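Local atomic coordinates of congerin-2 (PDB entry 1IS3), a protein that binds beta-galactosides such as lactose as a homodimeric galectin, although its physiological function is not yet known. Residues 28-33 with 121-126; 43-48 with 58-63; 84-89 with 127-132. All coordinates share one frame; numbering follows the deposited sequence.

How the interactions relate
Interactions 1 and 2 lie in the same antiparallel sheet, which carries the lactose site. Their centres are 9 Å apart. Strands 29-34 and 40-48 are neighbours there, and Asn-33 OD1 meets His-44 ND1 at 2.8 Å, a probable hydrogen bond. Both interactions reach the galactose, one through Arg-29, the other through His-44, Arg-48 and Asn-61. Interaction 3 belongs to the opposing sheet of the sandwich and lies away from the sugar. Its centre is 11 Å from that of interaction 1, and the two meet in the core, where Phe-30 CE2 is 3.7 Å from Phe-86 CZ. Interactions 2 and 3 do not touch; their centres are 16 Å apart.

Interaction 1 of 3, residues 28-33 with 121-126. With GAL (beta-D-galactopyranose), chain B.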
loop_
_atom_site.group_PDB
_atom_site.type_symbol
_atom_site.label_atom_id
_atom_site.label_comp_id
_atom_site.label_asym_id
_atom_site.label_seq_id
_atom_site.Cartn_x
_atom_site.Cartn_y
_atom_site.Cartn_z
ATOM N N THR A 28 23.967 1.538 -1.041
ATOM C CA THR A 28 24.748 0.396 -0.554
ATOM C C THR A 28 23.893 -0.872 -0.891
ATOM O O THR A 28 24.352 -1.825 -1.538
ATOM C CB THR A 28 24.919 0.965 0.910
ATOM O OG1 THR A 28 26.296 0.943 1.266
ATOM C CG2 THR A 28 23.926 0.376 1.812
ATOM N N ARG A 29 22.613 -0.899 -0.480
ATOM C CA ARG A 29 21.682 -2.012 -0.668
ATOM C C ARG A 29 20.260 -1.548 -0.345
ATOM O O ARG A 29 20.056 -0.571 0.398
ATOM C CB ARG A 29 22.055 -3.179 0.262
ATOM C CG ARG A 29 22.030 -2.743 1.719
ATOM C CD ARG A 29 22.722 -3.629 2.728
ATOM N NE ARG A 29 21.960 -4.797 3.034
ATOM C CZ ARG A 29 21.686 -5.237 4.281
ATOM N NH1 ARG A 29 20.989 -6.346 4.385
ATOM N NH2 ARG A 29 22.030 -4.636 5.408
ATOM N N PHE A 30 19.258 -2.211 -0.859
ATOM C CA PHE A 30 17.879 -1.965 -0.420
ATOM C C PHE A 30 17.175 -3.322 -0.510
ATOM O O PHE A 30 17.602 -4.208 -1.273
ATOM C CB PHE A 30 17.126 -0.946 -1.290
ATOM C CG PHE A 30 16.744 -1.370 -2.701
ATOM C CD1 PHE A 30 17.671 -1.229 -3.750
ATOM C CD2 PHE A 30 15.470 -1.920 -2.950
ATOM C CE1 PHE A 30 17.327 -1.651 -5.049
ATOM C CE2 PHE A 30 15.142 -2.330 -4.244
ATOM C CZ PHE A 30 16.071 -2.203 -5.290
ATOM N N SER A 31 16.095 -3.533 0.233
ATOM C CA SER A 31 15.391 -4.807 0.132
ATOM C C SER A 31 13.892 -4.647 -0.052
ATOM O O SER A 31 13.350 -3.622 0.369
ATOM C CB SER A 31 15.639 -5.659 1.381
ATOM O OG SER A 31 15.263 -5.085 2.624
ATOM N N ILE A 32 13.252 -5.657 -0.622
ATOM C CA ILE A 32 11.805 -5.747 -0.677
ATOM C C ILE A 32 11.491 -6.937 0.268
ATOM O O ILE A 32 12.117 -8.018 0.197
ATOM C CB ILE A 32 11.338 -6.042 -2.133
ATOM C CG1 ILE A 32 11.712 -4.852 -3.050
ATOM C CG2 ILE A 32 9.813 -6.341 -2.134
ATOM C CD1 ILE A 32 11.707 -5.229 -4.586
ATOM N N ASN A 33 10.493 -6.773 1.133
ATOM C CA ASN A 33 10.209 -7.749 2.190
ATOM C C ASN A 33 8.720 -8.086 2.225
ATOM O O ASN A 33 7.916 -7.146 2.161
ATOM C CB ASN A 33 10.610 -7.170 3.554
ATOM C CG ASN A 33 12.074 -6.807 3.588
ATOM O OD1 ASN A 33 12.901 -7.693 3.750
ATOM N ND2 ASN A 33 12.478 -5.566 3.360
ATOM N N ILE A 121 4.060 -5.726 3.372
ATOM C CA ILE A 121 4.993 -5.652 2.274
ATOM C C ILE A 121 5.766 -4.373 2.559
ATOM O O ILE A 121 5.109 -3.352 2.801
ATOM C CB ILE A 121 4.222 -5.557 0.953
ATOM C CG1 ILE A 121 3.467 -6.836 0.681
ATOM C CG2 ILE A 121 5.195 -5.269 -0.165
ATOM C CD1 ILE A 121 2.041 -6.489 0.230
ATOM N N TYR A 122 7.103 -4.318 2.593
ATOM C CA TYR A 122 7.776 -3.060 2.782
ATOM C C TYR A 122 9.125 -3.058 2.095
ATOM O O TYR A 122 9.725 -4.117 1.834
ATOM C CB TYR A 122 7.986 -2.737 4.264
ATOM C CG TYR A 122 8.990 -3.553 5.077
ATOM C CD1 TYR A 122 10.293 -3.077 5.258
ATOM C CD2 TYR A 122 8.588 -4.711 5.728
ATOM C CE1 TYR A 122 11.180 -3.741 6.104
ATOM C CE2 TYR A 122 9.484 -5.383 6.579
ATOM C CZ TYR A 122 10.781 -4.894 6.770
ATOM O OH TYR A 122 11.652 -5.546 7.650
ATOM N N LEU A 123 9.584 -1.848 1.826
ATOM C CA LEU A 123 10.903 -1.623 1.246
ATOM C C LEU A 123 11.737 -0.989 2.337
ATOM O O LEU A 123 11.247 -0.099 3.052
ATOM C CB LEU A 123 10.817 -0.668 0.032
ATOM C CG LEU A 123 12.139 -0.360 -0.679
ATOM C CD1 LEU A 123 12.075 -0.622 -2.181
ATOM C CD2 LEU A 123 12.454 1.086 -0.385
ATOM N N ALA A 124 12.990 -1.405 2.450
ATOM C CA ALA A 124 13.906 -0.805 3.402
ATOM C C ALA A 124 15.239 -0.520 2.685
ATOM O O ALA A 124 15.545 -1.061 1.622
ATOM C CB ALA A 124 14.158 -1.747 4.567
ATOM N N GLY A 125 16.057 0.360 3.260
ATOM C CA GLY A 125 17.365 0.692 2.701
ATOM C C GLY A 125 17.366 1.838 1.666
ATOM O O GLY A 125 16.499 2.723 1.648
ATOM N N ASP A 126 18.346 1.816 0.759
ATOM C CA ASP A 126 18.631 2.942 -0.107
ATOM C C ASP A 126 17.910 3.006 -1.459
ATOM O O ASP A 126 18.512 2.981 -2.554
ATOM C CB ASP A 126 20.117 2.984 -0.348
ATOM C CG ASP A 126 20.973 3.175 0.890
ATOM O OD1 ASP A 126 22.111 2.699 0.861
ATOM O OD2 ASP A 126 20.544 3.784 1.878
HETATM C C1 GAL B . 22.712 -10.437 6.396
HETATM C C2 GAL B . 22.199 -9.009 6.528
HETATM C C3 GAL B . 20.695 -8.995 6.755
HETATM C C4 GAL B . 19.989 -9.807 5.664
HETATM C C5 GAL B . 20.589 -11.206 5.621
HETATM C C6 GAL B . 19.979 -12.065 4.546
HETATM O O2 GAL B . 22.844 -8.378 7.617
HETATM O O3 GAL B . 20.226 -7.656 6.744
HETATM O O4 GAL B . 20.133 -9.178 4.396
HETATM O O5 GAL B . 22.003 -11.133 5.361
HETATM O O6 GAL B . 20.508 -13.377 4.592
#
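Asn-33 lies over one face of the Tyr-122 ring. Its CB sits 3.8 Å from the centroid of the Tyr-122 ring, a CH-pi contact close to the ring normal. The amide and ring planes are 30° apart. Asn-33 holds CG beside its own backbone N, opposite the carbonyl carbon (chi1 -59°). The amide is fixed at both ends: ND2 donates to Ser-31 OG at 2.9 Å, and OD1 takes a hydrogen bond from His-44 ND1 in the next strand. A weak bond also runs from Asn-33 ND2 to Tyr-122 O. The Tyr-122 hydroxyl bonds to a bound MES, a buffer molecule probably from the crystallisation liquor.

The two strands run antiparallel in the sugar-binding sheet of the galectin beta-sandwich. Ser-31 with Ala-124 and Asn-33 with Tyr-122 are hydrogen-bonded pairs. Between them, Ile-32 and Leu-123 face the core. The Phe-30 ring goes to the same core, and its CD2 is 3.7 Å from Leu-123 CD1. Outside the segments this ring stacks on His-47 and on Phe-86.

Gly-125 has a positive phi and no side chain, which lets the backbones come close, with Phe-30 CA 4.1 Å from Gly-125 CA. Asp-126 follows and bonds twice to segment 28-33, at Thr-28 just before the strand and at Arg-29, its first residue. Asp-126 N donates to Arg-29 O at 3.0 Å. Asp-126 OD1 accepts the N-H of Thr-28 N at 2.9 Å through its anti lone pair, in an almost straight bond. Arg-29 turns its side chain to the sugar. The chain bends at chi3, and Arg-29 NH1 gives galactose O3 a nearly straight bond of 2.8 Å, with that O3 in the plane of the guanidinium. Asp-46 forms a salt bridge with Arg-29, and Tyr-51 adds a cation-pi contact.

Interaction 2 of 3, residues 43-48 with 58-63; sequences MHMDHR and LVLNSL. With GAL (beta-D-galactopyranose), chain B; BGC (beta-D-glucopyranose), chain C.
His-44 and Asn-61 form a hydrogen-bonded antiparallel pair, and both side chains reach the galactose. His-44 NE2 bonds to galactose O4 at 2.8 Å, with O4 near the ring plane; either atom could be the donor. Asn-61 ND2 donates an almost straight bond of 2.8 Å to galactose O6. Arg-48 bridges both sugars. Arg-48 NH1 donates to galactose O5 at 2.9 Å. The same NH1 donates to galactose O4 at 3.0 Å. Arg-48 NH2 donates to glucose O3 at 2.7 Å. The glucose O3 lies at the edge of the guanidinium, while Val-59 CG2 lies over one of its faces, offset toward the rim.

The second shell sets these groups. The Arg-48 chain is extended from CG to NE, and NE forms a salt bridge of 2.8 Å with Asp-46 OD2. That carboxylate oxygen also serves Arg-29 NH1, so it holds two sugar-binding arginines. Asp-54 holds Arg-48 NH2 by another salt bridge. In Asn-61, a chi1 of -152° turns the amide toward the sugar, so that ND2 reaches O6. Its OD1 accepts from Ser-62 N and from Arg-112, and its ND2 also bonds to Gln-70 O, which fixes the rotation of the amide.

Backbone bonds of the beta hairpin join the strands, among them Asp-46 N to Val-59 O at 2.8 Å. Met-45, His-47, Leu-58 and Leu-60 point to the other face, into the core of the sandwich. There Leu-58 CD2 covers a face of the His-47 ring.

His-44 and Arg-48 both grip O4, which is axial in galactose and equatorial in glucose. This is consistent with selection for the galacto configuration, as in other galectins.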
loop_
_atom_site.group_PDB
_atom_site.type_symbol
_atom_site.label_atom_id
_atom_site.label_comp_id
_atom_site.label_asym_id
_atom_site.label_seq_id
_atom_site.Cartn_x
_atom_site.Cartn_y
_atom_site.Cartn_z
ATOM N N MET A 43 9.834 -13.633 2.743
ATOM C CA MET A 43 10.689 -13.473 1.579
ATOM C C MET A 43 11.351 -12.099 1.706
ATOM O O MET A 43 10.656 -11.073 1.650
ATOM C CB MET A 43 9.831 -13.560 0.320
ATOM C CG MET A 43 10.592 -13.782 -1.000
ATOM S SD MET A 43 11.614 -12.392 -1.485
ATOM C CE MET A 43 10.394 -11.165 -1.885
ATOM N N HIS A 44 12.649 -12.094 2.011
ATOM C CA HIS A 44 13.491 -10.912 2.029
ATOM C C HIS A 44 14.312 -10.927 0.724
ATOM O O HIS A 44 15.006 -11.917 0.514
ATOM C CB HIS A 44 14.411 -10.970 3.255
ATOM C CG HIS A 44 15.566 -9.942 3.297
ATOM N ND1 HIS A 44 15.509 -8.642 3.573
ATOM C CD2 HIS A 44 16.925 -10.229 3.148
ATOM C CE1 HIS A 44 16.721 -8.124 3.617
ATOM N NE2 HIS A 44 17.568 -9.094 3.359
ATOM N N MET A 45 14.298 -9.917 -0.147
ATOM C CA MET A 45 15.072 -9.909 -1.371
ATOM C C MET A 45 15.967 -8.669 -1.256
ATOM O O MET A 45 15.512 -7.509 -1.374
ATOM C CB MET A 45 14.100 -9.799 -2.499
ATOM C CG MET A 45 14.814 -9.713 -3.805
ATOM S SD MET A 45 13.573 -9.453 -5.106
ATOM C CE MET A 45 14.578 -10.151 -6.360
ATOM N N ASP A 46 17.250 -8.866 -0.981
ATOM C CA ASP A 46 18.161 -7.775 -0.774
ATOM C C ASP A 46 18.966 -7.535 -2.046
ATOM O O ASP A 46 19.437 -8.477 -2.695
ATOM C CB ASP A 46 19.042 -8.137 0.410
ATOM C CG ASP A 46 19.754 -6.955 1.023
ATOM O OD1 ASP A 46 19.266 -5.836 0.956
ATOM O OD2 ASP A 46 20.823 -7.138 1.595
ATOM N N HIS A 47 19.105 -6.272 -2.422
ATOM C CA HIS A 47 19.754 -5.870 -3.658
ATOM C C HIS A 47 21.043 -5.205 -3.223
ATOM O O HIS A 47 21.000 -4.090 -2.688
ATOM C CB HIS A 47 18.900 -4.860 -4.458
ATOM C CG HIS A 47 17.485 -5.326 -4.736
ATOM N ND1 HIS A 47 16.518 -5.509 -3.819
ATOM C CD2 HIS A 47 16.944 -5.545 -5.973
ATOM C CE1 HIS A 47 15.405 -5.821 -4.449
ATOM N NE2 HIS A 47 15.682 -5.833 -5.733
ATOM N N ARG A 48 22.186 -5.881 -3.390
ATOM C CA ARG A 48 23.432 -5.373 -2.821
ATOM C C ARG A 48 24.350 -4.799 -3.881
ATOM O O ARG A 48 24.879 -5.540 -4.725
ATOM C CB ARG A 48 24.155 -6.497 -2.084
ATOM C CG ARG A 48 23.379 -6.942 -0.840
ATOM C CD ARG A 48 23.975 -8.192 -0.172
ATOM N NE ARG A 48 23.148 -8.618 0.969
ATOM C CZ ARG A 48 23.500 -9.512 1.908
ATOM N NH1 ARG A 48 22.668 -9.828 2.915
ATOM N NH2 ARG A 48 24.674 -10.113 1.811
ATOM N N LEU A 58 21.998 -10.387 -5.736
ATOM C CA LEU A 58 20.743 -10.483 -5.023
ATOM C C LEU A 58 20.904 -11.538 -3.942
ATOM O O LEU A 58 21.489 -12.590 -4.202
ATOM C CB LEU A 58 19.557 -10.910 -5.916
ATOM C CG LEU A 58 18.982 -9.903 -6.928
ATOM C CD1 LEU A 58 17.826 -10.597 -7.686
ATOM C CD2 LEU A 58 18.491 -8.645 -6.246
ATOM N N VAL A 59 20.421 -11.283 -2.734
ATOM C CA VAL A 59 20.465 -12.272 -1.670
ATOM C C VAL A 59 19.024 -12.441 -1.170
ATOM O O VAL A 59 18.353 -11.443 -0.828
ATOM C CB VAL A 59 21.394 -11.775 -0.530
ATOM C CG1 VAL A 59 21.382 -12.751 0.660
ATOM C CG2 VAL A 59 22.831 -11.671 -1.071
ATOM N N LEU A 60 18.528 -13.680 -1.135
ATOM C CA LEU A 60 17.176 -13.981 -0.681
ATOM C C LEU A 60 17.197 -14.827 0.596
ATOM O O LEU A 60 18.041 -15.732 0.743
ATOM C CB LEU A 60 16.414 -14.728 -1.773
ATOM C CG LEU A 60 16.176 -13.836 -2.995
ATOM C CD1 LEU A 60 17.292 -14.066 -4.006
ATOM C CD2 LEU A 60 14.819 -14.131 -3.572
ATOM N N ASN A 61 16.306 -14.530 1.538
ATOM C CA ASN A 61 16.258 -15.280 2.783
ATOM C C ASN A 61 14.945 -15.065 3.532
ATOM O O ASN A 61 14.104 -14.275 3.083
ATOM C CB ASN A 61 17.449 -14.865 3.668
ATOM C CG ASN A 61 17.957 -15.946 4.640
ATOM O OD1 ASN A 61 17.307 -16.951 4.893
ATOM N ND2 ASN A 61 19.109 -15.768 5.255
ATOM N N SER A 62 14.700 -15.808 4.607
ATOM C CA SER A 62 13.558 -15.609 5.470
ATOM C C SER A 62 14.114 -15.315 6.858
ATOM O O SER A 62 15.229 -15.747 7.241
ATOM C CB SER A 62 12.715 -16.870 5.445
ATOM O OG SER A 62 13.503 -17.982 5.863
ATOM N N LEU A 63 13.308 -14.582 7.621
ATOM C CA LEU A 63 13.624 -14.145 8.956
ATOM C C LEU A 63 12.512 -14.661 9.842
ATOM O O LEU A 63 11.333 -14.386 9.563
ATOM C CB LEU A 63 13.669 -12.624 9.034
ATOM C CG LEU A 63 13.914 -11.983 10.388
ATOM C CD1 LEU A 63 15.296 -12.315 10.911
ATOM C CD2 LEU A 63 13.859 -10.483 10.232
HETATM C C1 GAL B . 22.712 -10.437 6.396
HETATM C C2 GAL B . 22.199 -9.009 6.528
HETATM C C3 GAL B . 20.695 -8.995 6.755
HETATM C C4 GAL B . 19.989 -9.807 5.664
HETATM C C5 GAL B . 20.589 -11.206 5.621
HETATM C C6 GAL B . 19.979 -12.065 4.546
HETATM O O2 GAL B . 22.844 -8.378 7.617
HETATM O O3 GAL B . 20.226 -7.656 6.744
HETATM O O4 GAL B . 20.133 -9.178 4.396
HETATM O O5 GAL B . 22.003 -11.133 5.361
HETATM O O6 GAL B . 20.508 -13.377 4.592
HETATM C C2 BGC C . 26.456 -13.087 5.010
HETATM C C3 BGC C . 25.580 -11.844 4.856
HETATM C C4 BGC C . 24.800 -11.614 6.146
HETATM C C5 BGC C . 25.775 -11.520 7.333
HETATM C C6 BGC C . 25.066 -11.403 8.665
HETATM C C1 BGC C . 27.378 -12.897 6.211
HETATM O O1 BGC C . 28.148 -14.037 6.385
HETATM O O2 BGC C . 27.227 -13.289 3.835
HETATM O O3 BGC C . 24.690 -12.012 3.767
HETATM O O4 BGC C . 24.053 -10.388 6.041
HETATM O O5 BGC C . 26.596 -12.704 7.397
HETATM O O6 BGC C . 24.176 -12.494 8.862
#

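Interaction 3 of 3, residues 84-89 with 127-132; sequences DHFQTT and ARLTFV
Thr-130 OG1 is linked to His-85 through one water. The water is 2.8 Å from Thr-130 OG1 and 2.8 Å from His-85 ND1, and it lies in the plane of the imidazole. Thr-130 OG1 also has a weak hydrogen bond to Gly-20 O. Further along, Gln-87 meets Phe-131. A chi1 of -177° carries the extended Gln-87 chain across to the rim of the Phe-131 ring, and its amide comes to the edge of the ring. NE2 of Gln-87 is 3.5 Å from CZ of Phe-131, and the amide and ring planes are almost perpendicular (88°). These four side chains share one face of the sheet. Thr-130 and Phe-131 both lie opposite Gly-20, forming a classic beta bulge.

Phe-86 points to the other face. Its CZ is 4.2 Å from Leu-129 CD2, and its CE1 is 4.3 Å from Ala-127 CB. These are apolar contacts in the core between the sheets, where Phe-86 also packs on Leu-123 of the opposing sheet.

The two strands are not direct partners. The axes of 85-89 and 127-132 come within 8.9 Å, with strand 17-23 between them and bonded to both; their directions differ by 60°. Strand 127-134 is the outermost strand of this sheet within the chain. At Val-132 it pairs antiparallel with a strand of the second subunit, so the sheet continues across the homodimer, and Phe-131 packs on Leu-134 of that subunit.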
loop_
_atom_site.group_PDB
_atom_site.type_symbol
_atom_site.label_atom_id
_atom_site.label_comp_id
_atom_site.label_asym_id
_atom_site.label_seq_id
_atom_site.Cartn_x
_atom_site.Cartn_y
_atom_site.Cartn_z
ATOM N N ASP A 84 18.573 4.839 -10.929
ATOM C CA ASP A 84 17.589 4.448 -11.922
ATOM C C ASP A 84 16.358 3.756 -11.355
ATOM O O ASP A 84 16.360 3.268 -10.234
ATOM C CB ASP A 84 18.253 3.533 -12.949
ATOM C CG ASP A 84 19.245 4.237 -13.888
ATOM O OD1 ASP A 84 19.831 3.551 -14.738
ATOM O OD2 ASP A 84 19.422 5.456 -13.812
ATOM N N HIS A 85 15.298 3.714 -12.162
ATOM C CA HIS A 85 14.055 3.049 -11.810
ATOM C C HIS A 85 14.164 1.533 -11.903
ATOM O O HIS A 85 15.022 0.988 -12.624
ATOM C CB HIS A 85 12.914 3.452 -12.739
ATOM C CG HIS A 85 12.577 4.908 -12.533
ATOM N ND1 HIS A 85 11.535 5.463 -11.915
ATOM C CD2 HIS A 85 13.388 5.934 -12.968
ATOM C CE1 HIS A 85 11.688 6.778 -11.954
ATOM N NE2 HIS A 85 12.816 7.053 -12.591
ATOM N N PHE A 86 13.313 0.833 -11.180
ATOM C CA PHE A 86 13.209 -0.620 -11.298
ATOM C C PHE A 86 11.719 -0.961 -11.154
ATOM O O PHE A 86 10.932 -0.140 -10.635
ATOM C CB PHE A 86 14.013 -1.301 -10.190
ATOM C CG PHE A 86 13.524 -1.046 -8.773
ATOM C CD1 PHE A 86 14.027 0.024 -8.043
ATOM C CD2 PHE A 86 12.546 -1.871 -8.189
ATOM C CE1 PHE A 86 13.557 0.271 -6.745
ATOM C CE2 PHE A 86 12.085 -1.604 -6.895
ATOM C CZ PHE A 86 12.591 -0.531 -6.175
ATOM N N GLN A 87 11.340 -2.175 -11.544
ATOM C CA GLN A 87 9.961 -2.658 -11.446
ATOM C C GLN A 87 10.039 -4.151 -11.139
ATOM O O GLN A 87 10.782 -4.854 -11.834
ATOM C CB GLN A 87 9.265 -2.420 -12.776
ATOM C CG GLN A 87 7.817 -2.819 -12.712
ATOM C CD GLN A 87 7.023 -2.239 -13.874
ATOM O OE1 GLN A 87 6.233 -2.928 -14.511
ATOM N NE2 GLN A 87 7.168 -0.957 -14.194
ATOM N N THR A 88 9.332 -4.644 -10.126
ATOM C CA THR A 88 9.379 -6.041 -9.738
ATOM C C THR A 88 7.960 -6.519 -9.506
ATOM O O THR A 88 7.137 -5.802 -8.907
ATOM C CB THR A 88 10.192 -6.225 -8.441
ATOM O OG1 THR A 88 11.456 -5.605 -8.706
ATOM C CG2 THR A 88 10.375 -7.675 -8.033
ATOM N N THR A 89 7.720 -7.741 -9.971
ATOM C CA THR A 89 6.440 -8.392 -9.774
ATOM C C THR A 89 6.655 -9.714 -9.035
ATOM O O THR A 89 7.579 -10.482 -9.344
ATOM C CB THR A 89 5.722 -8.678 -11.139
ATOM O OG1 THR A 89 5.462 -7.390 -11.703
ATOM C CG2 THR A 89 4.389 -9.445 -11.024
ATOM N N ALA A 127 16.581 3.112 -1.357
ATOM C CA ALA A 127 15.697 3.218 -2.521
ATOM C C ALA A 127 14.352 3.800 -2.059
ATOM O O ALA A 127 14.128 4.048 -0.865
ATOM C CB ALA A 127 15.435 1.855 -3.172
ATOM N N ARG A 128 13.489 4.133 -2.996
ATOM C CA ARG A 128 12.172 4.614 -2.649
ATOM C C ARG A 128 11.188 3.981 -3.599
ATOM O O ARG A 128 11.580 3.573 -4.702
ATOM C CB ARG A 128 12.157 6.134 -2.757
ATOM C CG ARG A 128 12.510 6.700 -4.100
ATOM C CD ARG A 128 12.800 8.193 -3.937
ATOM N NE ARG A 128 13.317 8.753 -5.181
ATOM C CZ ARG A 128 12.502 9.210 -6.153
ATOM N NH1 ARG A 128 11.152 9.186 -6.024
ATOM N NH2 ARG A 128 13.041 9.640 -7.316
ATOM N N LEU A 129 9.941 3.852 -3.170
ATOM C CA LEU A 129 8.915 3.319 -4.057
ATOM C C LEU A 129 8.112 4.469 -4.657
ATOM O O LEU A 129 7.947 5.520 -4.035
ATOM C CB LEU A 129 7.937 2.364 -3.316
ATOM C CG LEU A 129 8.444 0.994 -2.812
ATOM C CD1 LEU A 129 7.345 0.186 -2.113
ATOM C CD2 LEU A 129 9.011 0.241 -4.034
ATOM N N THR A 130 7.673 4.279 -5.895
ATOM C CA THR A 130 6.900 5.282 -6.597
ATOM C C THR A 130 5.491 4.783 -6.975
ATOM O O THR A 130 4.619 5.617 -7.231
ATOM C CB THR A 130 7.675 5.750 -7.863
ATOM O OG1 THR A 130 7.848 4.612 -8.687
ATOM C CG2 THR A 130 9.018 6.416 -7.515
ATOM N N PHE A 131 5.227 3.478 -7.055
ATOM C CA PHE A 131 3.882 3.023 -7.333
ATOM C C PHE A 131 3.769 1.599 -6.803
ATOM O O PHE A 131 4.779 0.918 -6.570
ATOM C CB PHE A 131 3.569 3.065 -8.851
ATOM C CG PHE A 131 4.176 1.982 -9.745
ATOM C CD1 PHE A 131 5.388 2.204 -10.402
ATOM C CD2 PHE A 131 3.503 0.763 -9.904
ATOM C CE1 PHE A 131 5.931 1.195 -11.231
ATOM C CE2 PHE A 131 4.040 -0.234 -10.714
ATOM C CZ PHE A 131 5.254 -0.012 -11.376
ATOM N N VAL A 132 2.537 1.125 -6.640
ATOM C CA VAL A 132 2.259 -0.220 -6.185
ATOM C C VAL A 132 0.918 -0.686 -6.761
ATOM O O VAL A 132 -0.048 0.105 -6.821
ATOM C CB VAL A 132 2.240 -0.260 -4.606
ATOM C CG1 VAL A 132 1.118 0.639 -3.996
ATOM C CG2 VAL A 132 2.033 -1.716 -4.169
HETATM O O HOH W 1 9.464 3.916 -10.912
#